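Local atomic coordinates of CELL WALL surface anchor family protein (Streptococcus pneumoniae, PDB entry 2Y1V), a protein that serves as the major pilin of a pneumococcal pilus, its elongated chain probably stacking end to end with other copies to build the fibre shaft. Residues 4-9 / 140-145; 463-468 / 503-508; 315-320 / 371-376. All coordinates share one frame; numbering follows the deposited sequence.

Contact 1: residues 4-9 / 140-145; sequences TTTTSV and IELPLN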
ATOM      1  N   THR A   4      32.492 -23.541  39.956  1.00 53.13           N
ATOM      2  CA  THR A   4      31.826 -23.852  41.224  1.00 50.99           C
ATOM      3  C   THR A   4      31.019 -25.141  41.172  1.00 51.56           C
ATOM      4  O   THR A   4      30.893 -25.767  40.134  1.00 52.33           O
ATOM      5  CB  THR A   4      30.821 -22.723  41.645  1.00 50.96           C
ATOM      6  OG1 THR A   4      29.516 -22.978  41.088  1.00 44.43           O
ATOM      7  CG2 THR A   4      31.311 -21.350  41.214  1.00 48.20           C
ATOM      8  N   THR A   5      30.428 -25.496  42.308  1.00 52.95           N
ATOM      9  CA  THR A   5      29.589 -26.686  42.427  1.00 52.19           C
ATOM     10  C   THR A   5      28.273 -26.574  41.655  1.00 51.79           C
ATOM     11  O   THR A   5      27.588 -27.574  41.452  1.00 52.77           O
ATOM     12  CB  THR A   5      29.326 -27.037  43.919  1.00 53.02           C
ATOM     13  OG1 THR A   5      28.766 -25.909  44.607  1.00 52.08           O
ATOM     14  CG2 THR A   5      30.633 -27.418  44.602  1.00 56.50           C
ATOM     15  N   THR A   6      27.907 -25.364  41.234  1.00 51.25           N
ATOM     16  CA  THR A   6      26.721 -25.207  40.397  1.00 50.92           C
ATOM     17  C   THR A   6      27.116 -25.380  38.937  1.00 51.48           C
ATOM     18  O   THR A   6      27.555 -24.425  38.299  1.00 52.34           O
ATOM     19  CB  THR A   6      26.043 -23.841  40.583  1.00 52.16           C
ATOM     20  OG1 THR A   6      25.594 -23.691  41.940  1.00 50.93           O
ATOM     21  CG2 THR A   6      24.844 -23.723  39.644  1.00 50.59           C
ATOM     22  N   THR A   7      26.956 -26.594  38.410  1.00 50.33           N
ATOM     23  CA  THR A   7      27.508 -26.932  37.102  1.00 49.30           C
ATOM     24  C   THR A   7      26.584 -26.668  35.921  1.00 49.54           C
ATOM     25  O   THR A   7      27.008 -26.760  34.768  1.00 48.57           O
ATOM     26  CB  THR A   7      28.002 -28.381  37.041  1.00 50.36           C
ATOM     27  OG1 THR A   7      26.894 -29.287  37.173  1.00 52.42           O
ATOM     28  CG2 THR A   7      29.024 -28.629  38.139  1.00 47.72           C
ATOM     29  N   SER A   8      25.326 -26.337  36.200  1.00 48.51           N
ATOM     30  CA  SER A   8      24.429 -25.927  35.128  1.00 47.32           C
ATOM     31  C   SER A   8      23.286 -25.059  35.640  1.00 45.33           C
ATOM     32  O   SER A   8      22.839 -25.213  36.775  1.00 45.04           O
ATOM     33  CB  SER A   8      23.848 -27.125  34.402  1.00 45.47           C
ATOM     34  OG  SER A   8      22.563 -27.403  34.927  1.00 49.94           O
ATOM     35  N   VAL A   9      22.824 -24.165  34.766  1.00 42.98           N
ATOM     36  CA  VAL A   9      21.708 -23.274  35.028  1.00 40.72           C
ATOM     37  C   VAL A   9      20.749 -23.342  33.847  1.00 41.71           C
ATOM     38  O   VAL A   9      21.159 -23.246  32.693  1.00 42.26           O
ATOM     39  CB  VAL A   9      22.199 -21.825  35.215  1.00 40.53           C
ATOM     40  CG1 VAL A   9      21.036 -20.873  35.314  1.00 41.67           C
ATOM     41  CG2 VAL A   9      23.114 -21.717  36.439  1.00 38.73           C
ATOM     42  N   ILE A 140      22.025 -14.093  39.425  1.00 52.88           N
ATOM     43  CA  ILE A 140      22.348 -15.353  40.070  1.00 53.67           C
ATOM     44  C   ILE A 140      23.810 -15.368  40.492  1.00 53.37           C
ATOM     45  O   ILE A 140      24.713 -15.199  39.655  1.00 52.93           O
ATOM     46  CB  ILE A 140      22.128 -16.548  39.129  1.00 54.36           C
ATOM     47  CG1 ILE A 140      22.975 -16.391  37.877  1.00 56.31           C
ATOM     48  CG2 ILE A 140      20.669 -16.676  38.742  1.00 56.08           C
ATOM     49  CD1 ILE A 140      22.931 -17.615  36.988  1.00 64.43           C
ATOM     50  N   GLU A 141      24.044 -15.578  41.782  1.00 51.22           N
ATOM     51  CA  GLU A 141      25.406 -15.706  42.287  1.00 50.80           C
ATOM     52  C   GLU A 141      25.759 -17.188  42.397  1.00 51.20           C
ATOM     53  O   GLU A 141      24.949 -17.989  42.869  1.00 51.82           O
ATOM     54  CB  GLU A 141      25.549 -14.996  43.637  1.00 49.81           C
ATOM     55  CG  GLU A 141      26.982 -14.856  44.112  1.00 48.80           C
ATOM     56  CD  GLU A 141      27.079 -14.405  45.560  1.00 50.53           C
ATOM     57  OE1 GLU A 141      26.043 -14.017  46.139  1.00 56.83           O
ATOM     58  OE2 GLU A 141      28.189 -14.438  46.124  1.00 51.39           O
ATOM     59  N   LEU A 142      26.956 -17.548  41.935  1.00 51.36           N
ATOM     60  CA  LEU A 142      27.411 -18.946  41.941  1.00 50.76           C
ATOM     61  C   LEU A 142      28.507 -19.179  42.985  1.00 50.17           C
ATOM     62  O   LEU A 142      29.383 -18.334  43.169  1.00 49.98           O
ATOM     63  CB  LEU A 142      27.943 -19.357  40.558  1.00 50.08           C
ATOM     64  CG  LEU A 142      27.019 -19.408  39.338  1.00 52.56           C
ATOM     65  CD1 LEU A 142      27.830 -19.576  38.063  1.00 54.12           C
ATOM     66  CD2 LEU A 142      26.016 -20.544  39.456  1.00 54.75           C
ATOM     67  N   PRO A 143      28.478 -20.346  43.648  1.00 49.61           N
ATOM     68  CA  PRO A 143      27.448 -21.368  43.422  1.00 50.24           C
ATOM     69  C   PRO A 143      26.077 -20.964  43.977  1.00 51.81           C
ATOM     70  O   PRO A 143      25.985 -20.174  44.921  1.00 52.04           O
ATOM     71  CB  PRO A 143      27.989 -22.594  44.166  1.00 51.59           C
ATOM     72  CG  PRO A 143      28.987 -22.060  45.153  1.00 51.42           C
ATOM     73  CD  PRO A 143      29.530 -20.784  44.583  1.00 48.55           C
ATOM     74  N   LEU A 144      25.016 -21.490  43.377  1.00 52.08           N
ATOM     75  CA  LEU A 144      23.678 -21.259  43.879  1.00 52.09           C
ATOM     76  C   LEU A 144      23.519 -22.058  45.159  1.00 53.91           C
ATOM     77  O   LEU A 144      23.108 -23.227  45.137  1.00 55.02           O
ATOM     78  CB  LEU A 144      22.636 -21.700  42.858  1.00 51.72           C
ATOM     79  CG  LEU A 144      21.215 -21.292  43.241  1.00 51.94           C
ATOM     80  CD1 LEU A 144      21.179 -19.842  43.732  1.00 46.11           C
ATOM     81  CD2 LEU A 144      20.287 -21.491  42.065  1.00 52.41           C
ATOM     82  N   ASN A 145      23.865 -21.427  46.275  1.00 53.35           N
ATOM     83  CA  ASN A 145      23.902 -22.111  47.545  1.00 53.79           C
ATOM     84  C   ASN A 145      24.276 -23.565  47.348  1.00 55.57           C
ATOM     85  O   ASN A 145      25.414 -23.924  47.048  1.00 54.31           O
ATOM     86  CB  ASN A 145      22.529 -22.088  48.227  1.00 53.42           C
ATOM     87  CG  ASN A 145      21.971 -20.685  48.397  1.00 53.37           C
ATOM     88  OD1 ASN A 145      22.659 -19.767  48.848  1.00 53.59           O
ATOM     89  ND2 ASN A 145      20.705 -20.520  48.048  1.00 50.76           N
TER

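Contact 2: residues 463-468 / 503-508; sequences QLVVTT and NAAVIA. With NI (nickel (II) ion), chain E.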
ATOM      1  N   GLN A 463      -0.755  24.021 -25.777  1.00 56.99           N
ATOM      2  CA  GLN A 463      -0.445  24.115 -27.197  1.00 56.90           C
ATOM      3  C   GLN A 463      -0.660  22.793 -27.920  1.00 57.09           C
ATOM      4  O   GLN A 463      -1.008  22.766 -29.107  1.00 57.07           O
ATOM      5  CB  GLN A 463       0.984  24.634 -27.396  1.00 59.28           C
ATOM      6  CG  GLN A 463       1.120  26.144 -27.136  1.00 59.33           C
ATOM      7  CD  GLN A 463       0.377  26.964 -28.176  1.00 63.41           C
ATOM      8  OE1 GLN A 463      -0.324  27.929 -27.850  1.00 64.19           O
ATOM      9  NE2 GLN A 463       0.512  26.568 -29.439  1.00 60.48           N
ATOM     10  N   LEU A 464      -0.478  21.690 -27.205  1.00 56.36           N
ATOM     11  CA  LEU A 464      -0.752  20.398 -27.795  1.00 55.53           C
ATOM     12  C   LEU A 464      -2.228  20.352 -28.158  1.00 54.98           C
ATOM     13  O   LEU A 464      -2.607  19.855 -29.212  1.00 58.58           O
ATOM     14  CB  LEU A 464      -0.412  19.274 -26.828  1.00 54.89           C
ATOM     15  CG  LEU A 464      -0.679  17.900 -27.436  1.00 55.98           C
ATOM     16  CD1 LEU A 464       0.196  17.695 -28.681  1.00 53.95           C
ATOM     17  CD2 LEU A 464      -0.479  16.792 -26.400  1.00 48.34           C
ATOM     18  N   VAL A 465      -3.056  20.893 -27.278  1.00 54.40           N
ATOM     19  CA  VAL A 465      -4.492  20.970 -27.514  1.00 52.58           C
ATOM     20  C   VAL A 465      -4.785  21.752 -28.794  1.00 53.53           C
ATOM     21  O   VAL A 465      -5.483  21.255 -29.688  1.00 52.69           O
ATOM     22  CB  VAL A 465      -5.208  21.627 -26.312  1.00 52.25           C
ATOM     23  CG1 VAL A 465      -6.702  21.798 -26.582  1.00 54.27           C
ATOM     24  CG2 VAL A 465      -4.982  20.803 -25.066  1.00 46.92           C
ATOM     25  N   VAL A 466      -4.231  22.964 -28.897  1.00 52.72           N
ATOM     26  CA  VAL A 466      -4.519  23.807 -30.052  1.00 52.08           C
ATOM     27  C   VAL A 466      -3.852  23.276 -31.314  1.00 52.84           C
ATOM     28  O   VAL A 466      -4.386  23.411 -32.409  1.00 53.84           O
ATOM     29  CB  VAL A 466      -4.181  25.305 -29.810  1.00 52.31           C
ATOM     30  CG1 VAL A 466      -2.704  25.497 -29.565  1.00 55.42           C
ATOM     31  CG2 VAL A 466      -4.626  26.146 -30.987  1.00 46.70           C
ATOM     32  N   THR A 467      -2.694  22.650 -31.156  1.00 54.75           N
ATOM     33  CA  THR A 467      -1.983  22.046 -32.287  1.00 54.84           C
ATOM     34  C   THR A 467      -2.761  20.870 -32.880  1.00 55.41           C
ATOM     35  O   THR A 467      -2.843  20.722 -34.103  1.00 53.13           O
ATOM     36  CB  THR A 467      -0.596  21.532 -31.862  1.00 54.95           C
ATOM     37  OG1 THR A 467       0.128  22.577 -31.202  1.00 58.71           O
ATOM     38  CG2 THR A 467       0.191  21.051 -33.072  1.00 56.32           C
ATOM     39  N   THR A 468      -3.305  20.013 -32.015  1.00 55.47           N
ATOM     40  CA  THR A 468      -4.107  18.891 -32.505  1.00 55.47           C
ATOM     41  C   THR A 468      -5.454  19.409 -32.996  1.00 55.86           C
ATOM     42  O   THR A 468      -6.021  18.883 -33.955  1.00 55.03           O
ATOM     43  CB  THR A 468      -4.304  17.772 -31.447  1.00 54.96           C
ATOM     44  OG1 THR A 468      -4.527  18.356 -30.161  1.00 52.20           O
ATOM     45  CG2 THR A 468      -3.076  16.871 -31.374  1.00 54.62           C
ATOM     46  N   ASN A 503      -8.319  14.175 -28.868  1.00 43.30           N
ATOM     47  CA  ASN A 503      -9.033  13.706 -27.693  1.00 43.71           C
ATOM     48  C   ASN A 503      -8.120  13.307 -26.558  1.00 43.38           C
ATOM     49  O   ASN A 503      -8.431  13.548 -25.389  1.00 45.21           O
ATOM     50  CB  ASN A 503      -9.961  12.545 -28.050  1.00 46.09           C
ATOM     51  CG  ASN A 503     -10.623  11.945 -26.833  1.00 45.72           C
ATOM     52  OD1 ASN A 503     -11.397  12.615 -26.144  1.00 44.72           O
ATOM     53  ND2 ASN A 503     -10.312  10.683 -26.550  1.00 43.54           N
ATOM     54  N   ALA A 504      -6.989  12.700 -26.889  1.00 43.60           N
ATOM     55  CA  ALA A 504      -6.000  12.367 -25.868  1.00 42.14           C
ATOM     56  C   ALA A 504      -5.376  13.626 -25.291  1.00 42.52           C
ATOM     57  O   ALA A 504      -5.030  13.666 -24.107  1.00 43.57           O
ATOM     58  CB  ALA A 504      -4.929  11.453 -26.426  1.00 41.97           C
ATOM     59  N   ALA A 505      -5.206  14.644 -26.131  1.00 42.77           N
ATOM     60  CA  ALA A 505      -4.598  15.913 -25.706  1.00 41.48           C
ATOM     61  C   ALA A 505      -5.471  16.635 -24.681  1.00 40.51           C
ATOM     62  O   ALA A 505      -4.971  17.235 -23.733  1.00 41.07           O
ATOM     63  CB  ALA A 505      -4.361  16.808 -26.917  1.00 40.52           C
ATOM     64  N   VAL A 506      -6.783  16.573 -24.882  1.00 40.69           N
ATOM     65  CA  VAL A 506      -7.731  17.202 -23.965  1.00 38.35           C
ATOM     66  C   VAL A 506      -7.717  16.446 -22.652  1.00 40.30           C
ATOM     67  O   VAL A 506      -7.621  17.042 -21.567  1.00 43.51           O
ATOM     68  CB  VAL A 506      -9.146  17.250 -24.571  1.00 37.03           C
ATOM     69  CG1 VAL A 506     -10.172  17.620 -23.530  1.00 34.71           C
ATOM     70  CG2 VAL A 506      -9.191  18.226 -25.734  1.00 31.74           C
ATOM     71  N   ILE A 507      -7.776  15.125 -22.733  1.00 39.33           N
ATOM     72  CA  ILE A 507      -7.738  14.343 -21.517  1.00 39.88           C
ATOM     73  C   ILE A 507      -6.479  14.618 -20.738  1.00 39.49           C
ATOM     74  O   ILE A 507      -6.507  14.673 -19.515  1.00 40.35           O
ATOM     75  CB  ILE A 507      -7.816  12.852 -21.775  1.00 40.33           C
ATOM     76  CG1 ILE A 507      -9.222  12.482 -22.265  1.00 42.88           C
ATOM     77  CG2 ILE A 507      -7.467  12.115 -20.493  1.00 34.34           C
ATOM     78  CD1 ILE A 507      -9.273  11.203 -23.117  1.00 47.93           C
ATOM     79  N   ALA A 508      -5.369  14.785 -21.447  1.00 40.21           N
ATOM     80  CA  ALA A 508      -4.102  15.089 -20.800  1.00 40.09           C
ATOM     81  C   ALA A 508      -4.111  16.532 -20.229  1.00 40.63           C
ATOM     82  O   ALA A 508      -3.582  16.791 -19.153  1.00 37.38           O
ATOM     83  CB  ALA A 508      -2.937  14.873 -21.773  1.00 38.11           C
TER
HETATM   84 NI    NI E 801      -1.459  16.313 -17.874  1.00 78.26          NI
HETATM   85  O   HOH W   1      -0.158  16.126 -15.648  1.00 50.58           O

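Contact 3: residues 315-320 / 371-376; sequences GDLTLT and TEYKFV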
ATOM      1  N   GLY A 315      -0.215 -10.027 -22.005  1.00 47.19           N
ATOM      2  CA  GLY A 315      -1.086 -10.267 -20.859  1.00 44.33           C
ATOM      3  C   GLY A 315      -0.445 -11.218 -19.869  1.00 43.04           C
ATOM      4  O   GLY A 315      -1.141 -11.933 -19.143  1.00 42.64           O
ATOM      5  N   ASP A 316       0.887 -11.218 -19.859  1.00 43.61           N
ATOM      6  CA  ASP A 316       1.709 -12.118 -19.047  1.00 42.65           C
ATOM      7  C   ASP A 316       2.390 -11.322 -17.929  1.00 41.84           C
ATOM      8  O   ASP A 316       2.865 -10.204 -18.151  1.00 42.24           O
ATOM      9  CB  ASP A 316       2.792 -12.762 -19.914  1.00 41.73           C
ATOM     10  CG  ASP A 316       2.257 -13.870 -20.822  1.00 51.17           C
ATOM     11  OD1 ASP A 316       1.362 -14.644 -20.403  1.00 58.82           O
ATOM     12  OD2 ASP A 316       2.758 -13.994 -21.962  1.00 56.28           O
ATOM     13  N   LEU A 317       2.439 -11.914 -16.736  1.00 40.72           N
ATOM     14  CA  LEU A 317       3.026 -11.297 -15.547  1.00 38.87           C
ATOM     15  C   LEU A 317       3.715 -12.383 -14.734  1.00 38.87           C
ATOM     16  O   LEU A 317       3.100 -13.399 -14.404  1.00 39.91           O
ATOM     17  CB  LEU A 317       1.924 -10.680 -14.693  1.00 38.42           C
ATOM     18  CG  LEU A 317       2.228  -9.569 -13.696  1.00 37.04           C
ATOM     19  CD1 LEU A 317       0.950  -9.248 -12.957  1.00 38.37           C
ATOM     20  CD2 LEU A 317       3.330  -9.935 -12.731  1.00 35.32           C
ATOM     21  N   THR A 318       4.977 -12.147 -14.395  1.00 37.98           N
ATOM     22  CA  THR A 318       5.818 -13.142 -13.774  1.00 39.73           C
ATOM     23  C   THR A 318       6.304 -12.705 -12.410  1.00 40.41           C
ATOM     24  O   THR A 318       6.793 -11.585 -12.251  1.00 42.23           O
ATOM     25  CB  THR A 318       7.057 -13.447 -14.658  1.00 40.29           C
ATOM     26  OG1 THR A 318       6.629 -14.044 -15.885  1.00 41.49           O
ATOM     27  CG2 THR A 318       8.009 -14.404 -13.952  1.00 34.55           C
ATOM     28  N   LEU A 319       6.174 -13.603 -11.436  1.00 40.89           N
ATOM     29  CA  LEU A 319       6.715 -13.406 -10.090  1.00 40.80           C
ATOM     30  C   LEU A 319       7.981 -14.191  -9.978  1.00 40.71           C
ATOM     31  O   LEU A 319       8.056 -15.311 -10.464  1.00 42.11           O
ATOM     32  CB  LEU A 319       5.760 -13.938  -9.019  1.00 41.97           C
ATOM     33  CG  LEU A 319       6.328 -14.111  -7.603  1.00 36.07           C
ATOM     34  CD1 LEU A 319       6.458 -12.774  -6.973  1.00 36.14           C
ATOM     35  CD2 LEU A 319       5.397 -14.997  -6.771  1.00 33.94           C
ATOM     36  N   THR A 320       8.963 -13.620  -9.298  1.00 41.29           N
ATOM     37  CA  THR A 320      10.234 -14.280  -9.107  1.00 42.19           C
ATOM     38  C   THR A 320      10.692 -14.064  -7.681  1.00 41.19           C
ATOM     39  O   THR A 320      10.779 -12.931  -7.235  1.00 41.78           O
ATOM     40  CB  THR A 320      11.282 -13.727 -10.074  1.00 43.59           C
ATOM     41  OG1 THR A 320      10.727 -13.710 -11.396  1.00 44.79           O
ATOM     42  CG2 THR A 320      12.545 -14.586 -10.052  1.00 39.63           C
ATOM     43  N   THR A 371      -4.286  -3.112 -16.734  1.00 43.96           N
ATOM     44  CA  THR A 371      -4.666  -3.264 -15.333  1.00 42.19           C
ATOM     45  C   THR A 371      -3.431  -3.544 -14.466  1.00 40.33           C
ATOM     46  O   THR A 371      -2.562  -4.328 -14.841  1.00 38.92           O
ATOM     47  CB  THR A 371      -5.711  -4.423 -15.197  1.00 44.17           C
ATOM     48  OG1 THR A 371      -6.891  -4.106 -15.955  1.00 44.37           O
ATOM     49  CG2 THR A 371      -6.104  -4.689 -13.737  1.00 44.07           C
ATOM     50  N   GLU A 372      -3.339  -2.891 -13.312  1.00 38.14           N
ATOM     51  CA  GLU A 372      -2.199  -3.122 -12.409  1.00 36.62           C
ATOM     52  C   GLU A 372      -2.553  -4.192 -11.406  1.00 35.27           C
ATOM     53  O   GLU A 372      -3.689  -4.223 -10.922  1.00 35.73           O
ATOM     54  CB  GLU A 372      -1.782  -1.833 -11.682  1.00 35.68           C
ATOM     55  CG  GLU A 372      -1.180  -0.729 -12.571  1.00 32.24           C
ATOM     56  CD  GLU A 372      -0.832   0.531 -11.784  1.00 39.94           C
ATOM     57  OE1 GLU A 372       0.105   0.471 -10.955  1.00 38.68           O
ATOM     58  OE2 GLU A 372      -1.523   1.578 -11.959  1.00 40.45           O
ATOM     59  N   TYR A 373      -1.585  -5.052 -11.090  1.00 32.95           N
ATOM     60  CA  TYR A 373      -1.789  -6.198 -10.197  1.00 34.12           C
ATOM     61  C   TYR A 373      -0.673  -6.268  -9.151  1.00 34.13           C
ATOM     62  O   TYR A 373       0.364  -5.609  -9.265  1.00 33.11           O
ATOM     63  CB  TYR A 373      -1.787  -7.549 -10.984  1.00 34.60           C
ATOM     64  CG  TYR A 373      -2.825  -7.706 -12.077  1.00 34.43           C
ATOM     65  CD1 TYR A 373      -2.598  -7.202 -13.354  1.00 36.19           C
ATOM     66  CD2 TYR A 373      -4.025  -8.375 -11.842  1.00 36.36           C
ATOM     67  CE1 TYR A 373      -3.539  -7.346 -14.374  1.00 34.89           C
ATOM     68  CE2 TYR A 373      -4.984  -8.526 -12.861  1.00 37.08           C
ATOM     69  CZ  TYR A 373      -4.729  -8.005 -14.128  1.00 37.06           C
ATOM     70  OH  TYR A 373      -5.649  -8.145 -15.159  1.00 30.50           O
ATOM     71  N   LYS A 374      -0.872  -7.115  -8.152  1.00 34.91           N
ATOM     72  CA  LYS A 374       0.133  -7.322  -7.119  1.00 35.51           C
ATOM     73  C   LYS A 374       0.030  -8.737  -6.581  1.00 35.44           C
ATOM     74  O   LYS A 374      -1.059  -9.290  -6.478  1.00 35.39           O
ATOM     75  CB  LYS A 374      -0.006  -6.300  -5.989  1.00 34.58           C
ATOM     76  CG  LYS A 374      -1.440  -6.106  -5.478  1.00 38.15           C
ATOM     77  CD  LYS A 374      -1.529  -4.966  -4.430  1.00 37.77           C
ATOM     78  CE  LYS A 374      -2.968  -4.768  -3.947  1.00 34.22           C
ATOM     79  NZ  LYS A 374      -3.031  -3.930  -2.752  1.00 40.56           N
ATOM     80  N   PHE A 375       1.182  -9.334  -6.315  1.00 36.41           N
ATOM     81  CA  PHE A 375       1.248 -10.620  -5.667  1.00 35.69           C
ATOM     82  C   PHE A 375       1.456 -10.298  -4.211  1.00 36.38           C
ATOM     83  O   PHE A 375       2.442  -9.682  -3.842  1.00 36.73           O
ATOM     84  CB  PHE A 375       2.446 -11.430  -6.176  1.00 37.68           C
ATOM     85  CG  PHE A 375       2.253 -12.061  -7.540  1.00 32.67           C
ATOM     86  CD1 PHE A 375       1.485 -13.205  -7.696  1.00 40.42           C
ATOM     87  CD2 PHE A 375       2.891 -11.539  -8.651  1.00 38.91           C
ATOM     88  CE1 PHE A 375       1.346 -13.803  -8.947  1.00 43.56           C
ATOM     89  CE2 PHE A 375       2.753 -12.113  -9.904  1.00 37.68           C
ATOM     90  CZ  PHE A 375       1.989 -13.252 -10.054  1.00 41.01           C
ATOM     91  N   VAL A 376       0.506 -10.689  -3.380  1.00 37.01           N
ATOM     92  CA  VAL A 376       0.597 -10.403  -1.976  1.00 37.21           C
ATOM     93  C   VAL A 376       0.983 -11.684  -1.285  1.00 38.59           C
ATOM     94  O   VAL A 376       0.189 -12.611  -1.179  1.00 40.14           O
ATOM     95  CB  VAL A 376      -0.751  -9.852  -1.422  1.00 38.17           C
ATOM     96  CG1 VAL A 376      -0.683  -9.631   0.086  1.00 32.77           C
ATOM     97  CG2 VAL A 376      -1.114  -8.570  -2.132  1.00 35.42           C
TER

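Contact 1: residues 4-9 / 140-145
Thr6 meets Leu142, Pro143 and Leu144 all at once, and here the two segments are packed closest. Its hydroxyl accepts the backbone N-H of the leucine just past the proline: Leu144 N lies 2.7 Å from Thr6 OG1, the N-H...O angle being 145°. The same OG1 also hydrogen-bonds the carbonyl oxygen of Val147, so a single buried hydroxyl ties together the turn that follows strand 138-142. With chi1 at -62°, OG1 stands beside the backbone N while the methyl swings over the leucine branch, CG2 coming to 3.4 Å from Leu142 CD2, the two side chains crossing at about a right angle. The threonines before it are folded by an ST turn in which Thr6 N donates to Thr4 OG1 across 2.9 Å, and Thr4 lies against the proline ring, its CB 3.7 Å from Pro143 CD. The peptide bond before Pro143 is cis, and Leu144 is the centre of an inverse gamma turn. This is one end of a beta sandwich in the N-terminal domain: strand 8-16 belongs to one sheet, strand 138-142 is an outer strand of the other, and Trp55, from strand 52-57 of that second sheet, touches both Val9 and Ile140. Those two side chains reach toward each other tip to tip, but more loosely, with Val9 CG1 4.1 Å from Ile140 CD1. On the solvent side, the exposed Thr5 leans its hydroxyl on the partly exposed proline, OG1 to Pro143 CB 3.4 Å.

Contact 2: residues 463-468 / 503-508
An antiparallel helical hairpin, made by helices 459-480 and 489-509, brings Ala505 up against Leu464, Val465 and Thr468. The axes of the two short segments approach to 8.7 Å with 161° between their directions, a close spacing that suits the small alanine at the crossing. Ala505 CB is the centre of the contact. From one side the branch point of the leucine reaches it, Leu464 CG to Ala505 CB being 3.9 Å; the leucine CG is extended away from the backbone N (chi1 -179°), which carries its end over to the other helix. One turn further along, Thr468 OG1 sits 3.6 Å from the same Ala505 CB. That hydroxyl donates back to Leu464 O at 2.6 Å, tilted out of the carbonyl plane, while Thr468 N reaches that oxygen from the opposite face. Its hydrogen bond is therefore made inside its own helix, and what crosses between the two segments is van der Waals contact. Val465 flanks the alanine, with CG2 3.8 Å from Ala505 O, and its CG1 meets Val506 CG2 more loosely at 4.4 Å. In the last turn of helix 489-509, Ala508 O binds a nickel ion at 2.5 Å. Glu461, from the first turn of helix 459-480, and Asp280, from the loop after strand 268-278, also bind it, with a water, and Asn511 belongs to the same site. The metal thus links both helices of the hairpin to a part of the chain far off in sequence. Beyond the hairpin, Val506 and Val465 rest on Arg452, and the far face of helix 489-509 lies on strand 534-540 through Asn503 on Glu536 and Ile507 on Thr538.

Contact 3: residues 315-320 / 371-376
Leu319 lies over one face of the Phe375 ring in a CH-pi contact: its CB is 3.9 Å from the ring centroid and 21° off the normal, shifted toward the rim. The phenylalanine gets there because CG stands beside its backbone N (chi1 -77°), lifting the ring off its own strand toward the facing one. The remaining contacts are plain apolar packing. Leu317 splits its two methyls between the two aromatic residues. One comes in at the edge of the phenylalanine, Leu317 CD2 being 3.6 Å from Phe375 CE2; the other settles at the root of the tyrosine, Leu317 CD1 to Tyr373 CB 3.8 Å, and meets that ring obliquely. Thr371 CG2 lies over one face of the Tyr373 ring, 3.6 Å above its plane. Leu317, Leu319, Tyr373 and Phe375 are inward side chains of a beta sandwich. Strand 317-325 belongs to a four-stranded mixed sheet and strand 373-377 to the edge of a three-stranded antiparallel one, and the segments run at 28° to each other with their axes 9.0 Å apart, a fold consistent with the Cna-B-like domain family, whose range takes in 371-376. The core is filled from both sheets, with Ile396 touching Leu317 and Phe375, and Leu341 and Val353 on Phe375. Polar interactions lie around this packing and reach other partners. Tyr373 OH is hydrogen-bonded by Asp368 N. Thr318, whose CB points away from the facing segment, hydrogen-bonds Thr363 through its hydroxyl, and Lys374 forms a salt bridge with Asp291, which binds a nickel ion.

Along the chain the order is contact 1, contact 3, contact 2, each closing before the next opens, and they share no strand, sheet or helix. Contacts 1 and 2 lie on opposite sides of the chain's centre, their own centres 85 Å apart; contact 3 falls between, 59 Å from contact 1 and 32 Å from contact 2, centre to centre. Contacts 1 and 3 each join strands of two different sheets, whereas contact 2 joins two helices laid against a beta domain. No two of them touch, the nearest atoms of contacts 2 and 3 being about 15 Å apart. They thus sample separate modules of an elongated molecule, a shape consistent with a fibre subunit.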